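Local coordinates for protein chorismate mutase (Paraburkholderia phymatum, PDB 5TS9) that probably catalyses the rearrangement of chorismate to prephenate, as an all-helical chorismate mutase of the AroQ type, at residues R20-R25 against S75-A80; Q41-G46 against E83-L88; A54-M59 against S120-L125; N90-R93 against A98-T101. All blocks are in the same frame, centred on the assembly; numbering follows the deposited sequence. Where two conformers were deposited one is given.

Contact 1 (R20-R25 against S75-A80); sequences RSMADR and SDQVEA
Met22 and Arg25 meet Gln77 deep in the helical bundle of an AroQ-type chorismate mutase, where helix 16-39 crosses the long helix 67-95 at -44° with the local axes 10.7 Å apart. That separation is a little wide for close helix packing, and it is filled by three long side chains and two waters. Gln77 sits at the middle of the crossing. Its chain bends at chi2 (-42°), which brings the amide across the nearly straight Met22 side chain, at about a right angle: Met22 CG lies 3.3 Å from Gln77 OE1, and the methyl CE rests against NE2. This amide nitrogen is held elsewhere, donating to the carbonyl oxygens of Ile73 and Ala165, so the rotation of the amide is fixed with OE1 turned back toward helix 16-39. There a water donates to both Gln77 OE1 and Met22 O, linking side chain to backbone.

Arg25 reaches over from the next turn. Its CG is anti to the backbone N (chi1 -164°) and the chain runs extended as far as NE, laying Arg25 CD 3.9 Å from Gln77 CB, which covers one face of the guanidinium. Beyond the contact, Leu114 and Leu117 of helix 106-128 and Val52 of helix 46-59 also touch Arg25, placing its charged group where three helices converge on it besides its own. A direct bond from Arg25 NH1 to Gln77 O is too long at 3.9 Å. A second water closes the gap in the guanidinium plane, accepting from Arg25 NH1 at 3.0 Å and donating to Gln77 O at 2.8 Å.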
loop_
_atom_site.group_PDB
_atom_site.type_symbol
_atom_site.label_atom_id
_atom_site.label_comp_id
_atom_site.label_asym_id
_atom_site.label_seq_id
_atom_site.Cartn_x
_atom_site.Cartn_y
_atom_site.Cartn_z
ATOM N N ARG A 20 9.417 6.848 -13.963
ATOM C CA ARG A 20 9.615 8.235 -13.562
ATOM C C ARG A 20 8.278 8.965 -13.420
ATOM O O ARG A 20 8.065 9.693 -12.450
ATOM C CB ARG A 20 10.520 8.916 -14.591
ATOM C CG ARG A 20 11.146 10.209 -14.147
ATOM C CD ARG A 20 12.098 10.686 -15.245
ATOM N NE ARG A 20 13.385 9.981 -15.255
ATOM C CZ ARG A 20 14.054 9.664 -16.361
ATOM N NH1 ARG A 20 13.551 9.953 -17.555
ATOM N NH2 ARG A 20 15.227 9.050 -16.280
ATOM N N SER A 21 7.352 8.765 -14.366
ATOM C CA SER A 21 6.067 9.450 -14.278
ATOM C C SER A 21 5.283 8.989 -13.052
ATOM O O SER A 21 4.675 9.809 -12.350
ATOM C CB SER A 21 5.266 9.232 -15.565
ATOM O OG SER A 21 5.100 7.853 -15.852
ATOM N N MET A 22 5.302 7.685 -12.760
ATOM C CA MET A 22 4.654 7.196 -11.542
ATOM C C MET A 22 5.331 7.760 -10.303
ATOM O O MET A 22 4.653 8.100 -9.323
ATOM C CB MET A 22 4.675 5.667 -11.505
ATOM C CG MET A 22 3.827 5.012 -12.589
ATOM S SD MET A 22 3.857 3.189 -12.432
ATOM C CE MET A 22 2.688 2.734 -13.736
ATOM N N ALA A 23 6.672 7.888 -10.332
ATOM C CA ALA A 23 7.368 8.501 -9.203
ATOM C C ALA A 23 6.963 9.962 -9.014
ATOM O O ALA A 23 6.796 10.414 -7.876
ATOM C CB ALA A 23 8.882 8.374 -9.365
ATOM N N ASP A 24 6.812 10.724 -10.113
ATOM C CA ASP A 24 6.332 12.101 -9.992
ATOM C C ASP A 24 4.922 12.140 -9.404
ATOM O O ASP A 24 4.601 13.011 -8.582
ATOM C CB ASP A 24 6.353 12.794 -11.358
ATOM C CG ASP A 24 7.756 12.935 -11.927
ATOM O OD1 ASP A 24 8.738 12.968 -11.153
ATOM O OD2 ASP A 24 7.868 13.026 -13.161
ATOM N N ARG A 25 4.068 11.190 -9.799
ATOM C CA ARG A 25 2.721 11.149 -9.239
ATOM C C ARG A 25 2.768 10.799 -7.763
ATOM O O ARG A 25 2.068 11.408 -6.945
ATOM C CB ARG A 25 1.858 10.135 -9.997
ATOM C CG ARG A 25 0.350 10.319 -9.740
ATOM C CD ARG A 25 -0.484 9.167 -10.238
ATOM N NE ARG A 25 -1.898 9.537 -10.203
ATOM C CZ ARG A 25 -2.642 9.551 -9.097
ATOM N NH1 ARG A 25 -2.122 9.172 -7.942
ATOM N NH2 ARG A 25 -3.913 9.937 -9.160
ATOM N N SER A 75 -5.707 2.237 -9.948
ATOM C CA SER A 75 -5.923 1.731 -8.588
ATOM C C SER A 75 -4.593 1.542 -7.885
ATOM O O SER A 75 -4.432 1.935 -6.726
ATOM C CB SER A 75 -6.688 0.405 -8.590
ATOM O OG SER A 75 -7.872 0.477 -9.374
ATOM N N ASP A 76 -3.608 0.985 -8.591
ATOM C CA ASP A 76 -2.273 0.854 -8.012
ATOM C C ASP A 76 -1.678 2.212 -7.658
ATOM O O ASP A 76 -1.034 2.347 -6.617
ATOM C CB ASP A 76 -1.354 0.092 -8.975
ATOM C CG ASP A 76 -1.703 -1.399 -9.055
ATOM O OD1 ASP A 76 -2.344 -1.924 -8.092
ATOM O OD2 ASP A 76 -1.325 -2.045 -10.062
ATOM N N GLN A 77 -1.877 3.220 -8.514
ATOM C CA GLN A 77 -1.351 4.555 -8.230
ATOM C C GLN A 77 -1.980 5.153 -6.987
ATOM O O GLN A 77 -1.288 5.812 -6.195
ATOM C CB GLN A 77 -1.592 5.515 -9.403
ATOM C CG GLN A 77 -0.982 5.122 -10.734
ATOM C CD GLN A 77 0.423 4.574 -10.614
ATOM O OE1 GLN A 77 1.376 5.315 -10.367
ATOM N NE2 GLN A 77 0.569 3.272 -10.831
ATOM N N VAL A 78 -3.298 4.994 -6.819
ATOM C CA VAL A 78 -3.911 5.640 -5.664
ATOM C C VAL A 78 -3.552 4.898 -4.378
ATOM O O VAL A 78 -3.346 5.531 -3.344
ATOM C CB VAL A 78 -5.431 5.791 -5.847
ATOM C CG1 VAL A 78 -5.726 6.642 -7.061
ATOM C CG2 VAL A 78 -6.086 4.449 -5.984
ATOM N N GLU A 79 -3.391 3.575 -4.424
ATOM C CA GLU A 79 -2.972 2.842 -3.225
ATOM C C GLU A 79 -1.539 3.180 -2.835
ATOM O O GLU A 79 -1.219 3.271 -1.649
ATOM C CB GLU A 79 -3.110 1.329 -3.437
ATOM C CG GLU A 79 -4.536 0.851 -3.610
ATOM C CD GLU A 79 -5.383 1.106 -2.386
ATOM O OE1 GLU A 79 -4.858 0.985 -1.259
ATOM O OE2 GLU A 79 -6.571 1.428 -2.541
ATOM N N ALA A 80 -0.644 3.339 -3.814
ATOM C CA ALA A 80 0.721 3.715 -3.450
ATOM C C ALA A 80 0.732 5.107 -2.824
ATOM O O ALA A 80 1.459 5.367 -1.857
ATOM C CB ALA A 80 1.631 3.670 -4.679
HETATM O O HOH W 1 2.282 6.898 -8.441
HETATM O O HOH W 2 0.414 7.972 -6.923
#

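Contact 2 (Q41-G46 against E83-L88); sequences QPVYDG and EVQYAL
Val43 comes closest to Gln85 in backbone terms, CA to CA 6.8 Å, where the irregular connection 41-46 passes helix segment 83-88. The connection joins two helices, and Asp45 occupies the N-cap position of the second, its OD1 making weak bonds to the backbone N of Gln47 and Arg48.

The side chain of Val43 carries most of the contact. It points at the helix and plants both branches on Tyr86. With CG1 anti to the backbone N (chi1 171°), that methyl stands over the phenol face as a CH-pi contact, 3.8 Å from the centroid of the Tyr86 ring and 15° off its normal. The rest of the valine leans toward the rim of the ring: Val43 CB is 3.5 Å from Tyr86 CE1, and CG2 touches CE1 and CD1. The same CG1 methyl also lies 3.6 Å from Gln85 OE1, beside a chain that runs extended past it in the opposite sense. That carboxamide oxygen is satisfied by Lys36 NZ, which also donates to Val43 O, so one lysine ties the loop backbone to the helix.

At its far end the phenol meets Tyr44 through CB, 3.6 Å from Tyr86 OH. A water bridges the two residues, accepting from Tyr44 N at 3.0 Å and lying 2.7 Å from Tyr86 OH.

The loop thus lies against the side of helix 67-95 between the end of helix 16-39 and the start of helix 46-59. Arg168 of the second subunit makes a cation-pi contact with the Tyr44 ring, and Arg164 of that subunit packs on Tyr86.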
loop_
_atom_site.group_PDB
_atom_site.type_symbol
_atom_site.label_atom_id
_atom_site.label_comp_id
_atom_site.label_asym_id
_atom_site.label_seq_id
_atom_site.Cartn_x
_atom_site.Cartn_y
_atom_site.Cartn_z
ATOM N N GLN A 41 -8.627 16.305 7.332
ATOM C CA GLN A 41 -9.375 15.447 6.429
ATOM C C GLN A 41 -8.750 14.047 6.382
ATOM O O GLN A 41 -7.531 13.890 6.515
ATOM C CB GLN A 41 -9.419 16.063 5.029
ATOM C CG GLN A 41 -10.251 17.336 4.962
ATOM C CD GLN A 41 -11.604 17.165 5.629
ATOM O OE1 GLN A 41 -11.936 17.869 6.588
ATOM N NE2 GLN A 41 -12.391 16.219 5.129
ATOM N N PRO A 42 -9.564 13.010 6.217
ATOM C CA PRO A 42 -9.026 11.645 6.199
ATOM C C PRO A 42 -8.276 11.353 4.906
ATOM O O PRO A 42 -8.516 11.963 3.861
ATOM C CB PRO A 42 -10.278 10.766 6.326
ATOM C CG PRO A 42 -11.374 11.598 5.734
ATOM C CD PRO A 42 -11.033 13.042 6.080
ATOM N N VAL A 43 -7.345 10.396 4.990
ATOM C CA VAL A 43 -6.600 9.985 3.799
ATOM C C VAL A 43 -7.547 9.406 2.759
ATOM O O VAL A 43 -7.511 9.780 1.582
ATOM C CB VAL A 43 -5.509 8.973 4.170
ATOM C CG1 VAL A 43 -4.857 8.369 2.898
ATOM C CG2 VAL A 43 -4.481 9.620 5.067
ATOM N N TYR A 44 -8.400 8.473 3.182
ATOM C CA TYR A 44 -9.275 7.765 2.261
ATOM C C TYR A 44 -10.533 8.577 1.975
ATOM O O TYR A 44 -11.145 9.139 2.884
ATOM C CB TYR A 44 -9.650 6.398 2.840
ATOM C CG TYR A 44 -10.673 5.647 2.015
ATOM C CD1 TYR A 44 -10.394 5.250 0.710
ATOM C CD2 TYR A 44 -11.911 5.334 2.540
ATOM C CE1 TYR A 44 -11.332 4.567 -0.045
ATOM C CE2 TYR A 44 -12.850 4.656 1.796
ATOM C CZ TYR A 44 -12.552 4.270 0.511
ATOM O OH TYR A 44 -13.501 3.585 -0.208
ATOM N N ASP A 45 -10.912 8.639 0.698
ATOM C CA ASP A 45 -12.173 9.257 0.262
ATOM C C ASP A 45 -12.709 8.376 -0.860
ATOM O O ASP A 45 -12.276 8.501 -2.011
ATOM C CB ASP A 45 -11.972 10.700 -0.202
ATOM C CG ASP A 45 -13.250 11.335 -0.767
ATOM O OD1 ASP A 45 -14.327 10.694 -0.787
ATOM O OD2 ASP A 45 -13.170 12.507 -1.192
ATOM N N GLY A 46 -13.660 7.508 -0.521
ATOM C CA GLY A 46 -14.131 6.526 -1.484
ATOM C C GLY A 46 -14.686 7.149 -2.750
ATOM O O GLY A 46 -14.415 6.672 -3.854
ATOM N N GLU A 83 -0.409 4.814 0.701
ATOM C CA GLU A 83 0.677 4.225 1.493
ATOM C C GLU A 83 1.613 5.298 2.036
ATOM O O GLU A 83 1.984 5.297 3.219
ATOM C CB GLU A 83 1.461 3.232 0.629
ATOM C CG GLU A 83 2.694 2.658 1.284
ATOM C CD GLU A 83 3.362 1.558 0.451
ATOM O OE1 GLU A 83 4.333 0.954 0.934
ATOM O OE2 GLU A 83 2.920 1.292 -0.686
ATOM N N VAL A 84 2.017 6.220 1.172
ATOM C CA VAL A 84 2.893 7.300 1.607
ATOM C C VAL A 84 2.155 8.211 2.584
ATOM O O VAL A 84 2.676 8.547 3.649
ATOM C CB VAL A 84 3.426 8.079 0.393
ATOM C CG1 VAL A 84 4.207 9.318 0.834
ATOM C CG2 VAL A 84 4.328 7.171 -0.443
ATOM N N GLN A 85 0.922 8.600 2.251
ATOM C CA GLN A 85 0.196 9.539 3.099
ATOM C C GLN A 85 0.005 8.984 4.510
ATOM O O GLN A 85 0.213 9.695 5.497
ATOM C CB GLN A 85 -1.166 9.886 2.495
ATOM C CG GLN A 85 -1.130 10.673 1.203
ATOM C CD GLN A 85 -2.527 10.932 0.676
ATOM O OE1 GLN A 85 -3.414 11.360 1.424
ATOM N NE2 GLN A 85 -2.734 10.684 -0.621
ATOM N N TYR A 86 -0.439 7.733 4.626
ATOM C CA TYR A 86 -0.674 7.178 5.959
ATOM C C TYR A 86 0.623 7.140 6.766
ATOM O O TYR A 86 0.621 7.409 7.971
ATOM C CB TYR A 86 -1.260 5.770 5.866
ATOM C CG TYR A 86 -2.739 5.686 5.570
ATOM C CD1 TYR A 86 -3.681 6.294 6.413
ATOM C CD2 TYR A 86 -3.198 4.960 4.479
ATOM C CE1 TYR A 86 -5.047 6.188 6.155
ATOM C CE2 TYR A 86 -4.546 4.852 4.202
ATOM C CZ TYR A 86 -5.477 5.467 5.051
ATOM O OH TYR A 86 -6.827 5.385 4.767
ATOM N N ALA A 87 1.731 6.773 6.122
ATOM C CA ALA A 87 3.002 6.643 6.836
ATOM C C ALA A 87 3.521 8.002 7.283
ATOM O O ALA A 87 3.979 8.160 8.423
ATOM C CB ALA A 87 4.039 5.944 5.958
ATOM N N LEU A 88 3.461 8.990 6.393
ATOM C CA LEU A 88 3.902 10.340 6.737
ATOM C C LEU A 88 3.075 10.900 7.881
ATOM O O LEU A 88 3.619 11.468 8.832
ATOM C CB LEU A 88 3.798 11.260 5.522
ATOM C CG LEU A 88 4.763 11.048 4.357
ATOM C CD1 LEU A 88 4.438 12.070 3.291
ATOM C CD2 LEU A 88 6.213 11.247 4.843
HETATM O O HOH W 3 -8.483 7.188 5.901
#

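Contact 3 (A54-M59 against S120-L125); sequences ANAATM and SIMQNL
Met59 and Met122 mark the closest backbone approach, CA to CA 8.7 Å, between the C-terminal turns of helix 46-59 and segment 120-125 of helix 106-128. One side chain spans most of that distance. Met122 leaves its helix with CG anti to the carbonyl carbon and then runs fully extended (chi2 -173°), so that its thioether arrives end-on at the other helix.

The methyl goes furthest. Met122 CE sits against Ala56, 3.7 Å from CB and 3.2 Å from the carbonyl oxygen Ala56 O, a close approach for a carbon. The sulfur lies one step back, beside the last turn: Met122 SD is 4.2 Å from Met59 CB and about as far from the Met59 carbonyl. Met122 CE also reaches past Ala56 CB to the backbone, 3.6 Å from Ala56 CA. Phe74 of helix 67-95 touches both Ala56 and Met122, and Tyr63 and Leu65 from the following loop pack on the methionine as well.

On the outer side of the short helix, Thr58 folds back on its own turn. Its OG1 donates to Ala54 O at 3.2 Å, reaching the oxygen from 36° above the carbonyl plane, while Thr58 N supplies that oxygen's regular helical bond. Near the helix end Met59 N, bonded to Asn55 O, also makes a weak bond to Ala56 O.

With no polar link between the segments, the joint depends on shape: a flexible, polarisable thioether fitted against an alanine and a carbonyl, a largely apolar seam, probably held by burial and dispersion and with little directional preference.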
loop_
_atom_site.group_PDB
_atom_site.type_symbol
_atom_site.label_atom_id
_atom_site.label_comp_id
_atom_site.label_asym_id
_atom_site.label_seq_id
_atom_site.Cartn_x
_atom_site.Cartn_y
_atom_site.Cartn_z
ATOM N N ALA A 54 -12.315 6.025 -12.439
ATOM C CA ALA A 54 -13.225 6.033 -13.587
ATOM C C ALA A 54 -12.738 6.974 -14.692
ATOM O O ALA A 54 -12.887 6.669 -15.884
ATOM C CB ALA A 54 -14.632 6.420 -13.140
ATOM N N ASN A 55 -12.167 8.124 -14.320
ATOM C CA ASN A 55 -11.578 9.022 -15.307
ATOM C C ASN A 55 -10.486 8.317 -16.108
ATOM O O ASN A 55 -10.431 8.423 -17.342
ATOM C CB ASN A 55 -11.020 10.268 -14.608
ATOM C CG ASN A 55 -12.118 11.198 -14.102
ATOM O OD1 ASN A 55 -13.299 10.985 -14.368
ATOM N ND2 ASN A 55 -11.726 12.241 -13.379
ATOM N N ALA A 56 -9.611 7.584 -15.416
ATOM C CA ALA A 56 -8.593 6.787 -16.096
ATOM C C ALA A 56 -9.235 5.827 -17.084
ATOM O O ALA A 56 -8.797 5.708 -18.234
ATOM C CB ALA A 56 -7.743 6.017 -15.066
ATOM N N ALA A 57 -10.296 5.144 -16.659
ATOM C CA ALA A 57 -10.958 4.206 -17.553
ATOM C C ALA A 57 -11.472 4.909 -18.798
ATOM O O ALA A 57 -11.317 4.394 -19.913
ATOM C CB ALA A 57 -12.092 3.494 -16.821
ATOM N N THR A 58 -12.049 6.107 -18.637
ATOM C CA THR A 58 -12.623 6.824 -19.779
ATOM C C THR A 58 -11.556 7.215 -20.796
ATOM O O THR A 58 -11.795 7.168 -22.014
ATOM C CB THR A 58 -13.371 8.066 -19.291
ATOM O OG1 THR A 58 -14.449 7.664 -18.434
ATOM C CG2 THR A 58 -13.937 8.856 -20.466
ATOM N N MET A 59 -10.376 7.612 -20.323
ATOM C CA MET A 59 -9.319 8.077 -21.209
ATOM C C MET A 59 -8.474 6.945 -21.781
ATOM O O MET A 59 -7.661 7.191 -22.682
ATOM C CB MET A 59 -8.427 9.071 -20.463
ATOM C CG MET A 59 -7.550 9.930 -21.359
ATOM S SD MET A 59 -6.533 11.072 -20.395
ATOM C CE MET A 59 -7.700 12.424 -20.168
ATOM N N SER A 120 0.576 11.479 -19.073
ATOM C CA SER A 120 1.952 11.061 -19.318
ATOM C C SER A 120 2.167 9.604 -18.928
ATOM O O SER A 120 2.932 8.898 -19.592
ATOM C CB SER A 120 2.928 11.961 -18.571
ATOM O OG SER A 120 2.987 11.605 -17.206
ATOM N N ILE A 121 1.499 9.132 -17.876
ATOM C CA ILE A 121 1.599 7.724 -17.506
ATOM C C ILE A 121 1.000 6.852 -18.602
ATOM O O ILE A 121 1.586 5.844 -19.011
ATOM C CB ILE A 121 0.901 7.475 -16.159
ATOM C CG1 ILE A 121 1.758 8.003 -15.002
ATOM C CG2 ILE A 121 0.591 5.997 -16.027
ATOM C CD1 ILE A 121 1.018 8.081 -13.668
ATOM N N MET A 122 -0.183 7.226 -19.089
ATOM C CA MET A 122 -0.794 6.468 -20.178
ATOM C C MET A 122 0.036 6.553 -21.451
ATOM O O MET A 122 0.176 5.555 -22.166
ATOM C CB MET A 122 -2.225 6.946 -20.415
ATOM C CG MET A 122 -3.177 6.517 -19.275
ATOM S SD MET A 122 -4.882 6.903 -19.659
ATOM C CE MET A 122 -5.699 6.411 -18.158
ATOM N N GLN A 123 0.605 7.721 -21.753
ATOM C CA GLN A 123 1.436 7.810 -22.952
ATOM C C GLN A 123 2.656 6.909 -22.831
ATOM O O GLN A 123 3.047 6.239 -23.794
ATOM C CB GLN A 123 1.860 9.259 -23.204
ATOM C CG GLN A 123 2.793 9.418 -24.413
ATOM C CD GLN A 123 2.164 8.919 -25.713
ATOM O OE1 GLN A 123 2.612 7.920 -26.290
ATOM N NE2 GLN A 123 1.124 9.609 -26.179
ATOM N N ASN A 124 3.259 6.869 -21.639
ATOM C CA ASN A 124 4.412 6.009 -21.393
ATOM C C ASN A 124 4.032 4.530 -21.406
ATOM O O ASN A 124 4.802 3.696 -21.893
ATOM C CB ASN A 124 5.045 6.388 -20.054
ATOM C CG ASN A 124 5.752 7.732 -20.114
ATOM O OD1 ASN A 124 6.166 8.167 -21.185
ATOM N ND2 ASN A 124 5.894 8.391 -18.973
ATOM N N LEU A 125 2.872 4.179 -20.840
ATOM C CA LEU A 125 2.408 2.790 -20.907
ATOM C C LEU A 125 2.290 2.321 -22.344
ATOM O O LEU A 125 2.732 1.217 -22.702
ATOM C CB LEU A 125 1.055 2.666 -20.223
ATOM C CG LEU A 125 1.037 2.371 -18.743
ATOM C CD1 LEU A 125 -0.324 2.764 -18.196
ATOM C CD2 LEU A 125 1.326 0.906 -18.527
#

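Contact 4 (N90-R93 against A98-T101); sequences NNWR and APAT
Trp92 packs one face of its indole against Ala98 and Pro99, where the chain turns back on itself just after helix 67-95. The tight half of the contact is this stack of aliphatic carbon on ring. Pro99 CD is the closest, 3.2 Å from Trp92 NE1 and only 3.1 Å above the indole plane; it makes a CH-pi contact with the five-membered ring, 3.5 Å from its centroid. Ala98 CB does the same for the six-membered ring at 3.9 Å from the centroid, coming in 28° off the normal. The two carbons thus share the face between them, one to each ring. The proline ring stands at about a right angle to the indole, so it meets the face with its CD-CG side instead of lying flat on it. Trp92 is in place for this because CG is anti to its carbonyl carbon (chi1 -60°), which carries the ring off the helix toward the returning chain.

Outward from the stack the contact thins quickly. Pro99 and the residues after it are exposed, and part of their hold on the fold comes through backbone oxygens: Arg103 NH1 donates to Pro99 O and Thr101 O. On another flank of the helix turn, Arg93 points away and donates through NH1 to Asn90 OD1 at 2.8 Å, with an angle of 145° at the hydrogen. Asn90 ND2 in turn bonds Asp163 of the second subunit.

Helix 16-39 completes the surroundings: its Ala33 and Leu34 touch Trp92, Trp37 touches Ala98 and Gln31 touches Thr101, setting the turn against that helix on its way to helix 106-128.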
loop_
_atom_site.group_PDB
_atom_site.type_symbol
_atom_site.label_atom_id
_atom_site.label_comp_id
_atom_site.label_asym_id
_atom_site.label_seq_id
_atom_site.Cartn_x
_atom_site.Cartn_y
_atom_site.Cartn_z
ATOM N N ASN A 90 1.396 9.420 10.211
ATOM C CA ASN A 90 1.680 8.821 11.510
ATOM C C ASN A 90 3.094 9.128 11.964
ATOM O O ASN A 90 3.331 9.230 13.173
ATOM C CB ASN A 90 1.430 7.309 11.489
ATOM C CG ASN A 90 0.034 6.943 12.000
ATOM O OD1 ASN A 90 -0.760 7.826 12.336
ATOM N ND2 ASN A 90 -0.269 5.634 12.074
ATOM N N ASN A 91 4.042 9.273 11.030
ATOM C CA ASN A 91 5.369 9.751 11.410
ATOM C C ASN A 91 5.264 11.111 12.082
ATOM O O ASN A 91 5.870 11.343 13.130
ATOM C CB ASN A 91 6.294 9.849 10.190
ATOM C CG ASN A 91 6.757 8.495 9.711
ATOM O OD1 ASN A 91 6.497 7.500 10.368
ATOM N ND2 ASN A 91 7.444 8.452 8.569
ATOM N N TRP A 92 4.494 12.014 11.487
ATOM C CA TRP A 92 4.330 13.355 12.061
ATOM C C TRP A 92 3.563 13.300 13.370
ATOM O O TRP A 92 3.896 14.018 14.323
ATOM C CB TRP A 92 3.611 14.252 11.059
ATOM C CG TRP A 92 4.365 14.374 9.787
ATOM C CD1 TRP A 92 5.711 14.152 9.605
ATOM C CD2 TRP A 92 3.834 14.733 8.507
ATOM N NE1 TRP A 92 6.045 14.355 8.274
ATOM C CE2 TRP A 92 4.909 14.711 7.585
ATOM C CE3 TRP A 92 2.557 15.063 8.050
ATOM C CZ2 TRP A 92 4.740 15.015 6.223
ATOM C CZ3 TRP A 92 2.384 15.370 6.702
ATOM C CH2 TRP A 92 3.476 15.338 5.801
ATOM N N ARG A 93 2.535 12.453 13.441
ATOM C CA ARG A 93 1.790 12.306 14.695
ATOM C C ARG A 93 2.707 11.878 15.838
ATOM O O ARG A 93 2.563 12.362 16.965
ATOM C CB ARG A 93 0.636 11.304 14.527
ATOM C CG ARG A 93 -0.573 11.835 13.761
ATOM C CD ARG A 93 -1.755 10.889 13.864
ATOM N NE ARG A 93 -2.879 11.338 13.049
ATOM C CZ ARG A 93 -3.200 10.835 11.865
ATOM N NH1 ARG A 93 -2.496 9.829 11.347
ATOM N NH2 ARG A 93 -4.241 11.331 11.204
ATOM N N ALA A 98 4.500 18.391 11.715
ATOM C CA ALA A 98 4.805 18.115 10.326
ATOM C C ALA A 98 5.827 19.118 9.819
ATOM O O ALA A 98 5.975 20.202 10.392
ATOM C CB ALA A 98 3.532 18.196 9.484
ATOM N N PRO A 99 6.567 18.791 8.752
ATOM C CA PRO A 99 7.524 19.762 8.191
ATOM C C PRO A 99 6.862 21.099 7.865
ATOM O O PRO A 99 5.658 21.180 7.598
ATOM C CB PRO A 99 8.048 19.061 6.926
ATOM C CG PRO A 99 7.265 17.802 6.770
ATOM C CD PRO A 99 6.656 17.475 8.090
ATOM N N ALA A 100 7.659 22.166 7.920
ATOM C CA ALA A 100 7.207 23.510 7.582
ATOM C C ALA A 100 7.245 23.806 6.073
ATOM O O ALA A 100 7.241 24.978 5.685
ATOM C CB ALA A 100 8.049 24.551 8.324
ATOM N N THR A 101 7.305 22.790 5.232
ATOM C CA THR A 101 7.262 22.995 3.793
ATOM C C THR A 101 6.056 23.859 3.413
ATOM O O THR A 101 4.949 23.641 3.930
ATOM C CB THR A 101 7.175 21.644 3.083
ATOM O OG1 THR A 101 8.123 20.743 3.661
ATOM C CG2 THR A 101 7.452 21.799 1.598
#

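In the fold
Helix 67-95 is the common thread: contacts 1, 2 and 4 use successive parts of it, with centres about 14 Å apart from 1 to 2 and about 13 Å from 2 to 4. Contact 1 lies at the middle of the chain, while contacts 3 and 4 sit on opposite sides of it, with centres about 32 Å apart. Contacts 1 and 3 touch directly, through packing of Ser21 and Arg25 on Ile121. Along the chain, the segments of contacts 1, 2 and 3 alternate, so the helices are interlaced into one bundle, whereas contact 4 closes locally. Contacts 2 and 4 also meet the second subunit, and contact 1 reaches it through Glu79, so helix 67-95 lies against that subunit along several turns.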